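Local coordinates for helicase-like protein (Bacteroides thetaiotaomicron, PDB 2FG1) that is of unknown function but is built as a macro domain and probably removes ADP-ribose from modified thymidine in DNA by hydrolysis, at residues 23-27 with 38-42; 28-34 with 49-54; 82-86 with 97-103; 119-125 with 151-157. One frame throughout, in Å; residues are numbered along the deposited sequence.

In the fold
From the N terminus, strand 22-29 supplies the first partners of both interaction 1 and interaction 2. Interaction 1 closes the short loop between that strand and helix 38-45, and interaction 2 the longer one to helix 48-59. Their segments alternate along the chain, so the two loops cross, and Trp34 of interaction 2 packs directly against His26 and Val39 of interaction 1. Interactions 3 and 4 follow in series. Interaction 3 closes the loop from strand 77-85, the sheet neighbour of 22-29, to helix 100-117. Interaction 4 pairs strands 120-123 and 153-157, which are joined through helix 135-147, and Val23 hydrogen-bonds to Ser120 and His122, tying it to interaction 1.

Interaction 1: 23-27 with 38-42; sequences VITHI and FVLAL
The central strand 22-29 of the macro-domain sheet turns Ile24 and His26 toward helix 38-45, where Phe38, Val39 and Leu42 receive them. The short segment axes approach to 10.0 Å and run in roughly opposed directions, at 142°, so side chains rather than backbones fill the interface. His26 is the central piece. Its CG lies between the backbone N and the carbonyl carbon (chi1 71°), which points the imidazole at the side chains of the helix. Leu42 comes from the opposite direction and lays CD1 over one ring face, 3.5 Å from the ring centroid and shifted toward the rim on the NE2 side; this is a CH-pi contact. Val39 CG1 meets the ring at its edge, 3.7 Å from His26 CE1. In the order strand, glycine-rich loop, helix, this contact closes the unit that in macro domains commonly borders the ADP-ribose cleft. Phe38 approaches nearer the backbone, its CD2 3.5 Å from His26 CB, and the two rings are inclined at 52°, neither stacked nor edge-to-face. With its CG anti to the backbone N (chi1 -175°), the phenyl reaches past the histidine to Ile24, whose CG2 sits at the ring edge 3.8 Å from Phe38 CZ. His26 NE2 is hydrogen-bonded to Asn81 OD1, while Trp34 meets the imidazole at a steep angle. With an alanine here, Asn81 OD1 would probably lose this partner and a gap would open between Leu42 CD1, Val39 CG1 and Trp34. Ile24 also reaches Leu42, but more loosely, CG2 to CD2 being 4.5 Å.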
# COMPACT_ATOMS: atom_id res chain seq x y z
N VAL A 23 9.04 -2.74 -3.73
CA VAL A 23 7.69 -2.23 -3.97
C VAL A 23 7.22 -1.52 -2.71
O VAL A 23 7.13 -2.14 -1.63
CB VAL A 23 6.70 -3.35 -4.35
CG1 VAL A 23 5.31 -2.78 -4.61
CG2 VAL A 23 7.18 -4.11 -5.59
N ILE A 24 6.93 -0.23 -2.83
CA ILE A 24 6.35 0.54 -1.73
C ILE A 24 4.84 0.45 -1.85
O ILE A 24 4.27 0.87 -2.87
CB ILE A 24 6.78 2.02 -1.81
CG1 ILE A 24 8.29 2.15 -1.64
CG2 ILE A 24 6.04 2.87 -0.75
CD1 ILE A 24 8.84 3.49 -2.14
N THR A 25 4.17 -0.10 -0.84
CA THR A 25 2.73 -0.32 -0.88
C THR A 25 2.02 0.65 0.05
O THR A 25 2.44 0.82 1.20
CB THR A 25 2.35 -1.74 -0.43
OG1 THR A 25 2.82 -1.97 0.91
CG2 THR A 25 2.95 -2.79 -1.33
N HIS A 26 0.93 1.25 -0.41
CA HIS A 26 0.14 2.11 0.47
C HIS A 26 -1.33 2.07 0.06
O HIS A 26 -1.66 1.64 -1.05
CB HIS A 26 0.71 3.54 0.46
CG HIS A 26 0.47 4.25 -0.82
ND1 HIS A 26 -0.31 5.38 -0.89
CD2 HIS A 26 0.83 3.95 -2.09
CE1 HIS A 26 -0.40 5.77 -2.16
NE2 HIS A 26 0.28 4.91 -2.90
N ILE A 27 -2.20 2.48 0.97
CA ILE A 27 -3.65 2.38 0.78
C ILE A 27 -4.22 3.70 0.28
O ILE A 27 -4.09 4.75 0.93
CB ILE A 27 -4.37 1.95 2.07
CG1 ILE A 27 -3.94 0.54 2.49
CG2 ILE A 27 -5.88 1.99 1.87
CD1 ILE A 27 -4.43 0.12 3.88
N PHE A 38 0.44 9.67 4.00
CA PHE A 38 1.59 9.10 3.30
C PHE A 38 1.71 9.59 1.85
O PHE A 38 2.82 9.75 1.35
CB PHE A 38 1.54 7.57 3.32
CG PHE A 38 2.76 6.92 2.72
CD1 PHE A 38 3.98 6.96 3.38
CD2 PHE A 38 2.67 6.27 1.50
CE1 PHE A 38 5.11 6.34 2.82
CE2 PHE A 38 3.79 5.66 0.94
CZ PHE A 38 5.01 5.69 1.60
N VAL A 39 0.58 9.83 1.20
CA VAL A 39 0.62 10.32 -0.19
C VAL A 39 1.42 11.61 -0.34
O VAL A 39 2.01 11.86 -1.40
CB VAL A 39 -0.79 10.47 -0.83
CG1 VAL A 39 -1.46 9.10 -1.00
CG2 VAL A 39 -1.68 11.40 -0.03
N LEU A 40 1.45 12.42 0.71
CA LEU A 40 2.22 13.66 0.66
C LEU A 40 3.72 13.37 0.66
O LEU A 40 4.48 14.05 -0.02
CB LEU A 40 1.84 14.58 1.82
CG LEU A 40 0.36 14.99 1.86
CD1 LEU A 40 0.11 15.98 3.00
CD2 LEU A 40 -0.10 15.61 0.53
N ALA A 41 4.13 12.35 1.42
CA ALA A 41 5.52 11.92 1.40
C ALA A 41 5.91 11.36 0.03
O ALA A 41 6.99 11.65 -0.48
CB ALA A 41 5.77 10.88 2.51
N LEU A 42 5.02 10.59 -0.58
CA LEU A 42 5.26 10.08 -1.93
C LEU A 42 5.45 11.22 -2.92
O LEU A 42 6.43 11.24 -3.65
CB LEU A 42 4.11 9.19 -2.40
CG LEU A 42 4.08 7.76 -1.90
CD1 LEU A 42 2.77 7.14 -2.28
CD2 LEU A 42 5.24 6.94 -2.47

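Interaction 2: 28-34 with 49-54; sequences CNDIGGW and PEEAYR
Trp34 and Tyr53 carry most of this contact between the glycine-containing loop after strand 22-29 and helix 48-59. The indole swings toward the helix because its CG is anti to the backbone N (chi1 -176°), and one of its faces then lies along Glu50. The extended Glu50 chain runs over that face: CG sits 3.6 Å from the centroid of the five-membered ring, close to the ring normal, a CH-pi contact. Beyond it the carboxylate plane is turned only 22° from the indole. Pro49 CB touches the far corner of the indole at CH2, and Tyr53 comes in obliquely, with CD2 3.4 Å from Trp34 CE3. Tyr53, likewise with CG anti to its nitrogen (chi1 172°), extends its ring past Cys28, whose CB is 3.6 Å from CE1 and whose sulfur lies obliquely to the ring. The phenol tip then donates to Asn29 O at 2.7 Å, approaching from above the carbonyl plane. Asn29 itself folds the loop: OD1 accepts from Ile31 N in an Asx turn and from Gly33 N, both in the carbonyl plane and on lone pairs, while ND2 donates back to Gly33 O. Arg54 lays one guanidinium face over Trp34 CB and grips Glu50 OE2 side-on through NE and NH2, each at 2.9 Å, a salt bridge within the helix. A water accepts from Arg54 NH1 and donates to Gly32 O at 2.6 Å. Arg54 thus holds OE2, and Ser43 OG bonds both OE1 and Trp34 NE1; the carboxylate charge is probably well compensated, which probably helps keep the aliphatic part of Glu50 against the indole.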
# COMPACT_ATOMS: atom_id res chain seq x y z
N CYS A 28 -4.86 3.60 -0.89
CA CYS A 28 -5.57 4.70 -1.51
C CYS A 28 -7.06 4.55 -1.32
O CYS A 28 -7.59 3.45 -1.08
CB CYS A 28 -5.25 4.73 -3.01
SG CYS A 28 -3.54 5.04 -3.40
N ASN A 29 -7.77 5.66 -1.44
CA ASN A 29 -9.23 5.62 -1.41
C ASN A 29 -9.84 5.43 -2.79
O ASN A 29 -9.15 5.54 -3.83
CB ASN A 29 -9.79 6.87 -0.73
CG ASN A 29 -9.43 8.12 -1.48
OD1 ASN A 29 -10.02 8.41 -2.53
ND2 ASN A 29 -8.42 8.84 -0.99
N ASP A 30 -11.14 5.16 -2.80
CA ASP A 30 -11.87 4.89 -4.03
C ASP A 30 -12.61 6.10 -4.61
O ASP A 30 -13.51 5.93 -5.44
CB ASP A 30 -12.83 3.70 -3.83
CG ASP A 30 -13.89 3.96 -2.78
OD1 ASP A 30 -13.92 5.07 -2.19
OD2 ASP A 30 -14.71 3.04 -2.54
N ILE A 31 -12.25 7.31 -4.18
CA ILE A 31 -12.87 8.51 -4.73
C ILE A 31 -11.89 9.45 -5.42
O ILE A 31 -12.26 10.56 -5.82
CB ILE A 31 -13.75 9.29 -3.69
CG1 ILE A 31 -12.90 9.99 -2.62
CG2 ILE A 31 -14.80 8.38 -3.07
CD1 ILE A 31 -13.64 11.16 -1.95
N GLY A 32 -10.64 9.02 -5.58
CA GLY A 32 -9.65 9.84 -6.28
C GLY A 32 -8.98 10.89 -5.41
O GLY A 32 -8.28 11.76 -5.94
N GLY A 33 -9.16 10.83 -4.09
CA GLY A 33 -8.52 11.81 -3.20
C GLY A 33 -7.06 11.50 -2.97
O GLY A 33 -6.70 10.35 -2.71
N TRP A 34 -6.21 12.52 -3.05
CA TRP A 34 -4.79 12.34 -2.79
C TRP A 34 -4.28 13.63 -2.16
O TRP A 34 -3.88 14.57 -2.85
CB TRP A 34 -4.07 12.00 -4.10
CG TRP A 34 -2.59 11.69 -4.02
CD1 TRP A 34 -1.56 12.55 -3.76
CD2 TRP A 34 -1.99 10.42 -4.32
NE1 TRP A 34 -0.35 11.90 -3.86
CE2 TRP A 34 -0.59 10.59 -4.19
CE3 TRP A 34 -2.49 9.16 -4.66
CZ2 TRP A 34 0.31 9.54 -4.39
CZ3 TRP A 34 -1.59 8.12 -4.88
CH2 TRP A 34 -0.22 8.32 -4.75
N PRO A 49 3.53 8.37 -8.88
CA PRO A 49 2.42 7.66 -8.23
C PRO A 49 1.11 8.46 -8.20
O PRO A 49 0.06 7.92 -8.54
CB PRO A 49 2.94 7.38 -6.81
CG PRO A 49 4.43 7.36 -6.97
CD PRO A 49 4.71 8.46 -7.98
N GLU A 50 1.20 9.73 -7.83
CA GLU A 50 0.02 10.58 -7.80
C GLU A 50 -0.61 10.74 -9.18
O GLU A 50 -1.83 10.61 -9.35
CB GLU A 50 0.38 11.96 -7.23
CG GLU A 50 -0.83 12.91 -7.22
CD GLU A 50 -0.52 14.27 -6.65
OE1 GLU A 50 0.57 14.48 -6.06
OE2 GLU A 50 -1.39 15.15 -6.81
N GLU A 51 0.22 11.05 -10.18
CA GLU A 51 -0.32 11.30 -11.52
C GLU A 51 -0.98 10.05 -12.10
O GLU A 51 -2.05 10.12 -12.70
CB GLU A 51 0.75 11.87 -12.44
CG GLU A 51 0.25 12.07 -13.89
CD GLU A 51 -0.90 13.06 -14.04
OE1 GLU A 51 -1.26 13.76 -13.05
OE2 GLU A 51 -1.43 13.17 -15.17
N ALA A 52 -0.34 8.90 -11.90
CA ALA A 52 -0.90 7.64 -12.37
C ALA A 52 -2.24 7.37 -11.69
O ALA A 52 -3.20 6.94 -12.34
CB ALA A 52 0.09 6.50 -12.13
N TYR A 53 -2.30 7.62 -10.38
CA TYR A 53 -3.54 7.40 -9.63
C TYR A 53 -4.67 8.33 -10.10
O TYR A 53 -5.81 7.91 -10.27
CB TYR A 53 -3.27 7.60 -8.14
CG TYR A 53 -4.50 7.60 -7.27
CD1 TYR A 53 -5.09 6.41 -6.86
CD2 TYR A 53 -5.08 8.79 -6.86
CE1 TYR A 53 -6.22 6.41 -6.06
CE2 TYR A 53 -6.20 8.81 -6.05
CZ TYR A 53 -6.77 7.62 -5.65
OH TYR A 53 -7.89 7.67 -4.85
N ARG A 54 -4.35 9.61 -10.29
CA ARG A 54 -5.36 10.57 -10.73
C ARG A 54 -5.87 10.24 -12.13
O ARG A 54 -7.07 10.34 -12.41
CB ARG A 54 -4.81 11.98 -10.64
CG ARG A 54 -4.57 12.44 -9.20
CD ARG A 54 -4.45 13.94 -9.13
NE ARG A 54 -3.96 14.47 -7.85
CZ ARG A 54 -4.70 14.68 -6.75
NH1 ARG A 54 -5.98 14.32 -6.70
NH2 ARG A 54 -4.12 15.25 -5.70
O HOH W 1 -8.06 12.79 -8.36

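Interaction 3: 82-86 with 97-103; sequences MIGQH and PIRYDAV
Gly84 and Arg99 join the end of strand 77-85 to the turn leading into helix 100-117, in a macro-domain connection where Gln85 and Ile98 form a single beta bridge. Two backbone bonds define it: Arg99 N donates to Gly84 O at 3.0 Å, and His86 N to Pro97 O at 2.8 Å, the latter nearly straight (167°). Arg99 occupies the N-cap position, and its side chain can be followed outward. CB lies 3.7 Å from the same Gly84 O that its backbone N reaches. CG passes His86 CB, and the bend at chi2 (-66°) brings NE along the same atom. The guanidinium then receives that CB over the centre of one face, with CZ 3.8 Å from His86 CB. At the tip the two nitrogens part. NH1 turns back and bonds to Ile98 O, in the guanidinium plane but from above the carbonyl plane, and also to Pro96 O. NH2 continues to the imidazole, where the planes are inclined at 52°. His86 ND1 is hydrogen-bonded to Asp30 OD2, which probably limits rotation of the ring. On the helix side, Gly84 fits where a CB would clash with Val103 CG2, and Ala102 CB closes in on Gly84 CA. Gln85 runs beside Pro97, with NE2 3.5 Å from Pro97 CB and bonded to Gly87 O. Arg99 NH2 ends 3.6 Å from His86 CD2.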
# COMPACT_ATOMS: atom_id res chain seq x y z
N MSE A 82 -2.84 0.98 -3.85
CA MSE A 82 -3.79 -0.09 -3.54
C MSE A 82 -5.11 0.50 -3.10
O MSE A 82 -5.17 1.18 -2.08
CB MSE A 82 -3.25 -0.94 -2.38
CG MSE A 82 -1.87 -1.58 -2.63
SE MSE A 82 -1.36 -2.86 -1.25
CE MSE A 82 -1.48 -1.72 0.33
N ILE A 83 -6.19 0.25 -3.84
CA ILE A 83 -7.47 0.83 -3.45
C ILE A 83 -8.08 -0.00 -2.33
O ILE A 83 -8.66 -1.06 -2.58
CB ILE A 83 -8.44 1.01 -4.63
CG1 ILE A 83 -7.80 1.86 -5.73
CG2 ILE A 83 -9.74 1.66 -4.15
CD1 ILE A 83 -8.70 2.05 -6.95
N GLY A 84 -7.94 0.48 -1.09
CA GLY A 84 -8.31 -0.31 0.08
C GLY A 84 -9.16 0.39 1.12
O GLY A 84 -9.37 -0.14 2.21
N GLN A 85 -9.64 1.58 0.79
CA GLN A 85 -10.55 2.27 1.69
C GLN A 85 -11.67 2.94 0.91
O GLN A 85 -11.48 3.41 -0.21
CB GLN A 85 -9.81 3.23 2.63
CG GLN A 85 -9.40 4.51 1.99
CD GLN A 85 -8.78 5.49 2.98
OE1 GLN A 85 -7.62 5.31 3.39
NE2 GLN A 85 -9.52 6.53 3.35
N HIS A 86 -12.84 2.94 1.53
CA HIS A 86 -14.04 3.47 0.91
C HIS A 86 -14.27 4.89 1.40
O HIS A 86 -14.51 5.11 2.59
CB HIS A 86 -15.23 2.58 1.27
CG HIS A 86 -16.52 3.04 0.67
ND1 HIS A 86 -16.69 3.24 -0.68
CD2 HIS A 86 -17.71 3.34 1.25
CE1 HIS A 86 -17.93 3.63 -0.92
NE2 HIS A 86 -18.57 3.71 0.24
N PRO A 97 -13.40 4.31 6.95
CA PRO A 97 -13.13 4.00 5.53
C PRO A 97 -12.43 2.66 5.24
O PRO A 97 -12.68 2.07 4.19
CB PRO A 97 -12.23 5.15 5.06
CG PRO A 97 -12.54 6.27 5.99
CD PRO A 97 -12.82 5.62 7.32
N ILE A 98 -11.57 2.19 6.14
CA ILE A 98 -10.77 0.99 5.87
C ILE A 98 -11.67 -0.19 5.47
O ILE A 98 -12.73 -0.41 6.04
CB ILE A 98 -9.86 0.62 7.09
CG1 ILE A 98 -8.77 -0.38 6.69
CG2 ILE A 98 -10.66 0.06 8.25
CD1 ILE A 98 -7.77 0.15 5.69
N ARG A 99 -11.23 -0.94 4.46
CA ARG A 99 -11.92 -2.17 4.07
C ARG A 99 -10.90 -3.29 4.07
O ARG A 99 -10.07 -3.40 3.16
CB ARG A 99 -12.58 -2.01 2.70
CG ARG A 99 -13.75 -1.02 2.67
CD ARG A 99 -14.92 -1.51 3.51
NE ARG A 99 -16.08 -0.63 3.43
CZ ARG A 99 -16.29 0.44 4.21
NH1 ARG A 99 -15.40 0.79 5.13
NH2 ARG A 99 -17.39 1.17 4.06
N TYR A 100 -10.92 -4.12 5.11
CA TYR A 100 -9.90 -5.16 5.28
C TYR A 100 -9.91 -6.18 4.16
O TYR A 100 -8.85 -6.62 3.72
CB TYR A 100 -10.04 -5.86 6.63
CG TYR A 100 -9.78 -4.98 7.83
CD1 TYR A 100 -8.47 -4.64 8.19
CD2 TYR A 100 -10.82 -4.52 8.62
CE1 TYR A 100 -8.22 -3.84 9.31
CE2 TYR A 100 -10.58 -3.72 9.74
CZ TYR A 100 -9.28 -3.38 10.07
OH TYR A 100 -9.05 -2.60 11.17
N ASP A 101 -11.10 -6.54 3.70
CA ASP A 101 -11.20 -7.48 2.57
C ASP A 101 -10.60 -6.91 1.28
O ASP A 101 -9.91 -7.61 0.53
CB ASP A 101 -12.63 -7.99 2.37
CG ASP A 101 -13.67 -6.88 2.16
OD1 ASP A 101 -13.44 -5.69 2.47
OD2 ASP A 101 -14.79 -7.23 1.70
N ALA A 102 -10.83 -5.62 1.06
CA ALA A 102 -10.23 -4.94 -0.08
C ALA A 102 -8.71 -4.92 0.03
O ALA A 102 -8.01 -5.22 -0.95
CB ALA A 102 -10.78 -3.52 -0.22
N VAL A 103 -8.18 -4.59 1.20
CA VAL A 103 -6.74 -4.58 1.39
C VAL A 103 -6.17 -5.97 1.14
O VAL A 103 -5.13 -6.09 0.50
CB VAL A 103 -6.31 -4.04 2.78
CG1 VAL A 103 -4.79 -4.07 2.92
CG2 VAL A 103 -6.83 -2.62 2.98

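Interaction 4: 119-125 with 151-157; sequences ASVHMPR and IAVTVYD
Val121, His122 and Met123 pair in parallel register with Val153, Thr154 and Val155, joining strands 120-123 and 153-157 of the beta-alpha-beta unit that crosses over through helix 135-147. The tight part is the ladder itself: the axes run 4.8 Å apart at 13°, and four N-H...O bonds alternate between the strands, Thr154 N to Val121 O and Met123 N to Thr154 O (2.9 Å each) among them. On the face toward helix 135-147, selenomethionine Met123 bends at chi3 (74°), bringing CE to Val153 CG1 at 3.9 Å, while its CG meets Val155 CG2. The other face carries polar groups. His122 lies beside Thr154 and meets Tyr156 rim to rim, the imidazole ND1 and Tyr156 OH being hydrogen-bonded at 2.7 Å. His122 NE2 donates to Ser120 OG at 2.9 Å, Ile17 N bonds the phenol oxygen, and a water on Val121 O and Thr154 OG1 sits over one imidazole face. With a leucine in place of His122, Ser120 OG and Tyr156 OH would probably lose their imidazole partner, the phenol keeping Ile17 N. Toward the ends, water bridges replace direct backbone bonds: one molecule spans Ala119 O and Ala152 N, and another accepts from Arg125 N at 2.9 Å and donates to Tyr156 O. Beyond it, in the one of two Arg125 conformers described here, NH2 meets Asp157 OD1 at 2.8 Å in the guanidinium plane, a salt bridge that disorder makes less certain. The chemistry implies a strand pair fixed at its centre by direct backbone and buried side-chain bonds, and probably more yielding at its water-bridged ends.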
# COMPACT_ATOMS: atom_id res chain seq x y z
N ALA A 119 10.89 -9.23 -5.67
CA ALA A 119 10.93 -7.98 -4.94
C ALA A 119 10.62 -8.15 -3.46
O ALA A 119 10.11 -9.18 -3.03
CB ALA A 119 9.99 -6.99 -5.57
N SER A 120 10.94 -7.11 -2.71
CA SER A 120 10.52 -6.99 -1.30
C SER A 120 9.52 -5.85 -1.18
O SER A 120 9.40 -5.00 -2.06
CB SER A 120 11.73 -6.70 -0.42
OG SER A 120 12.41 -5.53 -0.85
N VAL A 121 8.79 -5.85 -0.06
CA VAL A 121 7.73 -4.87 0.20
C VAL A 121 8.12 -3.93 1.33
O VAL A 121 8.72 -4.34 2.33
CB VAL A 121 6.40 -5.60 0.49
CG1 VAL A 121 5.32 -4.66 1.05
CG2 VAL A 121 5.89 -6.26 -0.78
N HIS A 122 7.77 -2.66 1.14
CA HIS A 122 8.13 -1.57 2.04
C HIS A 122 6.89 -0.73 2.25
O HIS A 122 6.24 -0.34 1.28
CB HIS A 122 9.27 -0.78 1.43
CG HIS A 122 10.48 -1.62 1.21
ND1 HIS A 122 11.51 -1.69 2.13
CD2 HIS A 122 10.77 -2.53 0.25
CE1 HIS A 122 12.40 -2.57 1.71
NE2 HIS A 122 11.97 -3.10 0.58
N MSE A 123 6.54 -0.44 3.50
CA MSE A 123 5.27 0.23 3.75
C MSE A 123 5.28 1.05 5.00
O MSE A 123 5.99 0.75 5.95
CB MSE A 123 4.14 -0.81 3.83
CG MSE A 123 4.27 -1.79 5.00
SE MSE A 123 2.72 -2.86 5.29
CE MSE A 123 2.85 -4.08 3.82
N PRO A 124 4.42 2.09 5.04
CA PRO A 124 4.11 2.72 6.33
C PRO A 124 3.17 1.79 7.12
O PRO A 124 2.89 0.67 6.67
CB PRO A 124 3.41 4.01 5.91
CG PRO A 124 2.68 3.62 4.64
CD PRO A 124 3.63 2.67 3.93
N ARG A 125 2.70 2.24 8.28
CA ARG A 125 1.70 1.48 9.04
C ARG A 125 0.35 1.66 8.36
O ARG A 125 -0.50 2.45 8.77
CB ARG A 125 1.60 1.93 10.50
CG ARG A 125 2.90 1.83 11.28
CD ARG A 125 2.68 2.04 12.78
NE ARG A 125 2.17 0.84 13.43
CZ ARG A 125 2.94 -0.14 13.92
NH1 ARG A 125 2.38 -1.19 14.49
NH2 ARG A 125 4.26 -0.08 13.83
N ILE A 151 8.18 -13.40 1.01
CA ILE A 151 8.35 -12.02 0.56
C ILE A 151 8.67 -11.17 1.78
O ILE A 151 7.88 -11.11 2.73
CB ILE A 151 7.08 -11.48 -0.13
CG1 ILE A 151 6.69 -12.36 -1.33
CG2 ILE A 151 7.30 -10.03 -0.59
CD1 ILE A 151 5.26 -12.19 -1.75
N ALA A 152 9.84 -10.54 1.77
CA ALA A 152 10.26 -9.69 2.87
C ALA A 152 9.34 -8.47 2.95
O ALA A 152 8.94 -7.92 1.93
CB ALA A 152 11.71 -9.27 2.71
N VAL A 153 8.99 -8.07 4.17
CA VAL A 153 8.16 -6.89 4.42
C VAL A 153 8.81 -6.05 5.49
O VAL A 153 9.12 -6.56 6.56
CB VAL A 153 6.74 -7.27 4.89
CG1 VAL A 153 5.91 -6.02 5.19
CG2 VAL A 153 6.02 -8.13 3.86
N THR A 154 9.01 -4.76 5.18
CA THR A 154 9.51 -3.78 6.14
C THR A 154 8.45 -2.71 6.36
O THR A 154 7.93 -2.14 5.40
CB THR A 154 10.83 -3.14 5.64
OG1 THR A 154 11.77 -4.19 5.37
CG2 THR A 154 11.44 -2.22 6.70
N VAL A 155 8.13 -2.48 7.64
CA VAL A 155 7.18 -1.45 8.06
C VAL A 155 8.00 -0.33 8.69
O VAL A 155 8.85 -0.59 9.56
CB VAL A 155 6.12 -2.00 9.05
CG1 VAL A 155 5.22 -0.89 9.57
CG2 VAL A 155 5.27 -3.09 8.39
N TYR A 156 7.72 0.90 8.25
CA TYR A 156 8.49 2.08 8.63
C TYR A 156 7.68 2.92 9.60
O TYR A 156 6.61 3.40 9.25
CB TYR A 156 8.85 2.90 7.37
CG TYR A 156 9.78 2.16 6.44
CD1 TYR A 156 11.12 2.49 6.39
CD2 TYR A 156 9.32 1.12 5.63
CE1 TYR A 156 11.99 1.81 5.55
CE2 TYR A 156 10.18 0.42 4.80
CZ TYR A 156 11.51 0.78 4.76
OH TYR A 156 12.38 0.09 3.95
N ASP A 157 8.20 3.08 10.81
CA ASP A 157 7.56 3.86 11.87
C ASP A 157 8.07 5.30 11.79
O ASP A 157 9.28 5.54 11.80
CB ASP A 157 7.90 3.30 13.26
CG ASP A 157 7.27 1.94 13.56
OD1 ASP A 157 6.40 1.46 12.80
OD2 ASP A 157 7.67 1.35 14.58
O HOH W 2 11.44 -10.55 -0.72
O HOH W 3 11.26 -5.54 2.98
O HOH W 4 4.12 4.44 9.49